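Local atomic coordinates of agglutinin alpha chain (Maclura pomifera, PDB entry 3LLZ), a protein that binds D-galactose-containing glycans, recognising the T-antigen disaccharide Gal-beta-1,3-GalNAc as a lectin of the jacalin family. Residues Gly27-Tyr32 / Ala41-Ser46. Residues are numbered along the deposited sequence; the frame is centred on the assembly and turned at random.
Sequences GLRVTY and AEDHKS
Leu28 and His44 form an isolated antiparallel bridge, a hydrogen-bonded pair through which the chain leaving strand 37-40 stays beside strand 25-34 on its way to the sugar pocket. Leu28 N donates to His44 O at 2.9 Å, and His44 N returns a bond to Leu28 O at 3.0 Å. Farther along, Ala41 N reaches Val30 O at 2.9 Å. Between these points the 41-46 side has one residue more than the strand, direct pairing lapses, and a water bridges the two chains, accepting from Val30 N and donating to Glu42 O. Ala41 CB meets the edge of the Tyr32 ring, 3.5 Å from CE2, while Val30 CG1 covers one face of that ring over its centre. With CG anti to the carbonyl carbon (chi1 -51°), the His44 imidazole swings over to Leu28, its CD2 4.0 Å from Leu28 CD1. Its NE2 bonds Asp6, whose carboxylate also takes the Tyr32 hydroxyl, and Phe4 stacks on the ring. The Arg29 chain, extended from CG to NE, runs past Asp43; the position of its guanidinium is doubtful. At the far end Ser46 OG bonds the carbonyl of Tyr122, a residue of the glycan pocket. Such edge pairing, leading from a four-stranded Greek-key sheet toward the carbohydrate site, suits the beta-prism fold of jacalin-related lectins.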
ATOM      1  N   GLY A  27      13.937 -27.704  -4.088  1.00 13.23           N
ATOM      2  CA  GLY A  27      12.549 -27.293  -3.989  1.00 15.35           C
ATOM      3  C   GLY A  27      12.238 -26.477  -2.752  1.00 15.86           C
ATOM      4  O   GLY A  27      13.062 -26.360  -1.843  1.00 15.22           O
ATOM      5  N   LEU A  28      11.040 -25.903  -2.717  1.00 14.79           N
ATOM      6  CA  LEU A  28      10.630 -25.111  -1.571  1.00 16.74           C
ATOM      7  C   LEU A  28       9.115 -25.057  -1.436  1.00 15.72           C
ATOM      8  O   LEU A  28       8.379 -25.135  -2.423  1.00 15.21           O
ATOM      9  CB  LEU A  28      11.217 -23.703  -1.666  1.00 20.60           C
ATOM     10  CG  LEU A  28      10.720 -22.729  -2.726  1.00 22.26           C
ATOM     11  CD1 LEU A  28       9.452 -22.051  -2.236  1.00 24.83           C
ATOM     12  CD2 LEU A  28      11.789 -21.675  -2.982  1.00 24.98           C
ATOM     13  N   ARG A  29       8.661 -24.956  -0.194  1.00 15.04           N
ATOM     14  CA  ARG A  29       7.239 -24.896   0.112  1.00 15.04           C
ATOM     15  C   ARG A  29       7.083 -23.940   1.277  1.00 15.12           C
ATOM     16  O   ARG A  29       7.684 -24.123   2.333  1.00 14.01           O
ATOM     17  CB  ARG A  29       6.716 -26.281   0.499  1.00 14.67           C
ATOM     18  CG  ARG A  29       5.204 -26.365   0.631  1.00 18.18           C
ATOM     19  CD  ARG A  29       4.795 -27.752   1.110  1.00 23.18           C
ATOM     20  NE  ARG A  29       3.352 -27.889   1.295  1.00 30.93           N
ATOM     21  CZ  ARG A  29       2.480 -28.108   0.316  1.00 33.37           C
ATOM     22  NH1 ARG A  29       1.185 -28.218   0.586  1.00 36.98           N
ATOM     23  NH2 ARG A  29       2.895 -28.227  -0.933  1.00 37.51           N
ATOM     24  N   VAL A  30       6.272 -22.914   1.074  1.00 13.90           N
ATOM     25  CA  VAL A  30       6.062 -21.912   2.096  1.00 13.62           C
ATOM     26  C   VAL A  30       4.699 -22.016   2.759  1.00 13.39           C
ATOM     27  O   VAL A  30       3.689 -22.254   2.098  1.00 14.15           O
ATOM     28  CB  VAL A  30       6.202 -20.496   1.494  1.00 13.06           C
ATOM     29  CG1 VAL A  30       6.003 -19.444   2.577  1.00 13.08           C
ATOM     30  CG2 VAL A  30       7.564 -20.343   0.831  1.00 12.30           C
ATOM     31  N   THR A  31       4.684 -21.864   4.076  1.00 13.05           N
ATOM     32  CA  THR A  31       3.437 -21.855   4.822  1.00 14.38           C
ATOM     33  C   THR A  31       3.265 -20.391   5.202  1.00 14.32           C
ATOM     34  O   THR A  31       4.038 -19.839   5.988  1.00 14.72           O
ATOM     35  CB  THR A  31       3.502 -22.709   6.094  1.00 16.04           C
ATOM     36  OG1 THR A  31       3.686 -24.082   5.733  1.00 17.02           O
ATOM     37  CG2 THR A  31       2.207 -22.572   6.885  1.00 16.57           C
ATOM     38  N   TYR A  32       2.263 -19.757   4.609  1.00 14.38           N
ATOM     39  CA  TYR A  32       1.994 -18.352   4.856  1.00 13.43           C
ATOM     40  C   TYR A  32       0.980 -18.182   5.953  1.00 14.81           C
ATOM     41  O   TYR A  32       0.386 -19.152   6.434  1.00 15.66           O
ATOM     42  CB  TYR A  32       1.404 -17.708   3.602  1.00 11.71           C
ATOM     43  CG  TYR A  32       2.318 -17.710   2.412  1.00 11.86           C
ATOM     44  CD1 TYR A  32       3.278 -16.715   2.253  1.00 10.68           C
ATOM     45  CD2 TYR A  32       2.248 -18.721   1.456  1.00 11.83           C
ATOM     46  CE1 TYR A  32       4.148 -16.725   1.174  1.00 11.10           C
ATOM     47  CE2 TYR A  32       3.115 -18.741   0.372  1.00 10.72           C
ATOM     48  CZ  TYR A  32       4.066 -17.741   0.240  1.00 12.09           C
ATOM     49  OH  TYR A  32       4.950 -17.768  -0.813  1.00 10.65           O
ATOM     50  N   ALA A  41       1.088 -23.284   1.180  1.00 18.09           N
ATOM     51  CA  ALA A  41       1.072 -23.117  -0.262  1.00 18.33           C
ATOM     52  C   ALA A  41       1.569 -24.374  -0.963  1.00 19.12           C
ATOM     53  O   ALA A  41       1.994 -25.337  -0.321  1.00 20.72           O
ATOM     54  CB  ALA A  41       1.927 -21.916  -0.660  1.00 18.16           C
ATOM     55  N   GLU A  42       1.511 -24.357  -2.288  1.00 19.32           N
ATOM     56  CA  GLU A  42       1.943 -25.486  -3.098  1.00 20.98           C
ATOM     57  C   GLU A  42       3.424 -25.824  -2.938  1.00 20.34           C
ATOM     58  O   GLU A  42       4.261 -24.944  -2.728  1.00 18.77           O
ATOM     59  CB  GLU A  42       1.623 -25.201  -4.567  1.00 24.84           C
ATOM     60  CG  GLU A  42       0.124 -25.184  -4.860  1.00 32.64           C
ATOM     61  CD  GLU A  42      -0.224 -24.477  -6.159  1.00 35.37           C
ATOM     62  OE1 GLU A  42       0.484 -24.684  -7.167  1.00 37.82           O
ATOM     63  OE2 GLU A  42      -1.220 -23.721  -6.171  1.00 39.78           O
ATOM     64  N   ASP A  43       3.735 -27.113  -3.030  1.00 20.33           N
ATOM     65  CA  ASP A  43       5.105 -27.589  -2.913  1.00 19.13           C
ATOM     66  C   ASP A  43       5.741 -27.480  -4.291  1.00 18.52           C
ATOM     67  O   ASP A  43       5.298 -28.124  -5.242  1.00 19.44           O
ATOM     68  CB  ASP A  43       5.117 -29.051  -2.446  1.00 21.39           C
ATOM     69  CG  ASP A  43       6.519 -29.585  -2.210  1.00 22.60           C
ATOM     70  OD1 ASP A  43       6.644 -30.788  -1.879  1.00 24.36           O
ATOM     71  OD2 ASP A  43       7.496 -28.819  -2.348  1.00 20.57           O
ATOM     72  N   HIS A  44       6.767 -26.648  -4.399  1.00 16.08           N
ATOM     73  CA  HIS A  44       7.463 -26.456  -5.662  1.00 14.79           C
ATOM     74  C   HIS A  44       8.678 -27.369  -5.624  1.00 14.90           C
ATOM     75  O   HIS A  44       9.732 -27.030  -5.086  1.00 14.40           O
ATOM     76  CB  HIS A  44       7.826 -24.980  -5.798  1.00 14.73           C
ATOM     77  CG  HIS A  44       6.656 -24.074  -5.568  1.00 14.87           C
ATOM     78  ND1 HIS A  44       5.534 -24.100  -6.370  1.00 14.29           N
ATOM     79  CD2 HIS A  44       6.391 -23.190  -4.578  1.00 15.36           C
ATOM     80  CE1 HIS A  44       4.627 -23.273  -5.879  1.00 15.13           C
ATOM     81  NE2 HIS A  44       5.122 -22.710  -4.792  1.00 15.80           N
ATOM     82  N   LYS A  45       8.502 -28.552  -6.200  1.00 13.73           N
ATOM     83  CA  LYS A  45       9.532 -29.577  -6.189  1.00 13.65           C
ATOM     84  C   LYS A  45      10.662 -29.467  -7.192  1.00 12.94           C
ATOM     85  O   LYS A  45      10.504 -28.947  -8.295  1.00 14.99           O
ATOM     86  CB  LYS A  45       8.889 -30.950  -6.383  1.00 14.16           C
ATOM     87  CG  LYS A  45       7.843 -31.343  -5.359  1.00 16.96           C
ATOM     88  CD  LYS A  45       7.327 -32.737  -5.692  1.00 18.17           C
ATOM     89  CE  LYS A  45       6.273 -33.217  -4.717  1.00 22.67           C
ATOM     90  NZ  LYS A  45       5.898 -34.636  -5.001  1.00 23.72           N
ATOM     91  N   SER A  46      11.812 -29.986  -6.783  1.00 13.28           N
ATOM     92  CA  SER A  46      12.977 -30.045  -7.645  1.00 14.03           C
ATOM     93  C   SER A  46      12.705 -31.227  -8.570  1.00 14.94           C
ATOM     94  O   SER A  46      11.924 -32.120  -8.223  1.00 15.85           O
ATOM     95  CB  SER A  46      14.233 -30.332  -6.823  1.00 13.66           C
ATOM     96  OG  SER A  46      15.282 -30.813  -7.652  1.00 13.15           O
TER
HETATM   97  O   HOH W   1       5.192 -22.508  -1.503  1.00 14.80           O